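Local coordinates for protein Rho guanyl nucleotide exchange factor (Rom2), putative (Aspergillus fumigatus Af293, PDB 5O51) that forms the CNH beta-propeller domain of a putative Rho guanine nucleotide exchange factor, a protein that probably promotes nucleotide exchange on Rho GTPases, at residues T132-S137 with P177-S182. Sequence-based numbering, arbitrary orientation.
Sequences TSALSS and PAESSS
Ser180 presents its backbone N-H to the hydroxyl of Thr132, with N and OG1 2.9 Å apart and an N-H...O angle of 177°, almost perfectly straight. Thr132 can accept there because its OG1 lies opposite its own N, beside the carbonyl carbon (chi1 -172°), and its own hydroxyl donates to Ser137, OG1 to OG 2.6 Å. Ser137 in turn donates from OG to the carbonyl O of Ala178 at 2.7 Å, within the carbonyl plane, and accepts from Ser180, whose OG is 2.9 Å from Ser137 OG. The hydroxyls of Thr132 and Ser137 suit their places because each can give and take at once, while Ser180 OG donates to Ser137: Ser137 OG is gripped by three bonds, and Ala178 O and Ser180 N, which lie where the chain leaves one strand and enters the next, both find partners in side chains.

The Glu179 side chain runs, extended, past Ser133 and Ala134, with CB 3.1 Å from Ser133 O, and carries the carboxylate toward Ala134 N, although OE2 stays 3.9 Å away, so its methylenes do most of the touching. Within the turn, Ser133 N bonds to Ser136 O.

The hairpin joining strands 125-132 and 137-143 of one propeller blade thus meets the crossover from strand 169-176 to innermost strand 180-186 of the next. Asn114 takes the backbone N-H of Thr132, and Ala195 pairs with Glu179 through the backbone. Directional hydroxyl bonds, more than apolar contact, link the two blades here and probably set the hydroxyl directions of Thr132 and Ser137.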
# COMPACT_ATOMS: atom_id res chain seq x y z
N THR A 132 1.57 -14.24 -7.58
CA THR A 132 0.97 -15.07 -6.54
C THR A 132 -0.32 -15.66 -7.05
O THR A 132 -0.97 -15.07 -7.90
CB THR A 132 0.71 -14.24 -5.24
OG1 THR A 132 0.28 -15.10 -4.16
CG2 THR A 132 -0.34 -13.13 -5.46
N SER A 133 -0.65 -16.85 -6.55
CA SER A 133 -1.95 -17.51 -6.76
C SER A 133 -2.32 -18.23 -5.46
O SER A 133 -1.54 -18.20 -4.52
CB SER A 133 -1.83 -18.51 -7.92
OG SER A 133 -0.63 -19.26 -7.84
N ALA A 134 -3.50 -18.85 -5.38
CA ALA A 134 -3.75 -19.90 -4.37
C ALA A 134 -2.96 -21.09 -4.91
O ALA A 134 -3.30 -21.63 -5.96
CB ALA A 134 -5.24 -20.23 -4.25
N LEU A 135 -1.88 -21.46 -4.20
CA LEU A 135 -0.80 -22.33 -4.71
C LEU A 135 0.52 -21.74 -4.19
O LEU A 135 1.05 -22.21 -3.19
CB LEU A 135 -0.80 -22.50 -6.27
CG LEU A 135 0.30 -23.27 -7.04
CD1 LEU A 135 -0.31 -24.38 -7.89
CD2 LEU A 135 1.16 -22.35 -7.90
N SER A 136 1.02 -20.68 -4.83
CA SER A 136 2.35 -20.20 -4.52
C SER A 136 2.58 -18.73 -4.91
O SER A 136 1.66 -18.06 -5.43
CB SER A 136 3.40 -21.11 -5.20
OG SER A 136 3.78 -20.63 -6.49
N SER A 137 3.82 -18.28 -4.68
CA SER A 137 4.21 -16.90 -4.87
C SER A 137 5.67 -16.82 -5.31
O SER A 137 6.52 -17.50 -4.77
CB SER A 137 3.99 -16.09 -3.55
OG SER A 137 2.59 -15.93 -3.20
N PRO A 177 5.79 -21.30 -1.01
CA PRO A 177 4.65 -22.19 -1.30
C PRO A 177 3.36 -21.77 -0.58
O PRO A 177 2.83 -22.55 0.22
CB PRO A 177 5.15 -23.56 -0.80
CG PRO A 177 6.03 -23.21 0.35
CD PRO A 177 6.73 -21.93 -0.05
N ALA A 178 2.88 -20.56 -0.87
CA ALA A 178 1.56 -20.05 -0.42
C ALA A 178 1.09 -18.75 -1.14
O ALA A 178 1.89 -17.98 -1.66
CB ALA A 178 1.58 -19.82 1.08
N GLU A 179 -0.22 -18.54 -1.13
CA GLU A 179 -0.82 -17.27 -1.59
C GLU A 179 -0.38 -16.08 -0.68
O GLU A 179 -0.54 -16.16 0.55
CB GLU A 179 -2.35 -17.38 -1.60
CG GLU A 179 -3.07 -16.23 -2.32
CD GLU A 179 -4.59 -16.37 -2.33
OE1 GLU A 179 -5.17 -16.83 -1.32
OE2 GLU A 179 -5.21 -16.02 -3.36
N SER A 180 0.16 -15.01 -1.30
CA SER A 180 0.66 -13.82 -0.56
C SER A 180 -0.24 -12.59 -0.68
O SER A 180 -0.57 -12.20 -1.78
CB SER A 180 2.04 -13.43 -1.05
OG SER A 180 2.97 -14.42 -0.72
N SER A 181 -0.62 -12.03 0.48
CA SER A 181 -1.36 -10.75 0.62
C SER A 181 -0.47 -9.50 0.53
O SER A 181 -0.87 -8.53 -0.07
CB SER A 181 -2.07 -10.66 1.98
OG SER A 181 -2.97 -11.72 2.22
N SER A 182 0.72 -9.52 1.12
CA SER A 182 1.50 -8.29 1.26
C SER A 182 3.01 -8.50 1.44
O SER A 182 3.47 -9.58 1.72
CB SER A 182 0.99 -7.57 2.48
OG SER A 182 1.19 -8.32 3.66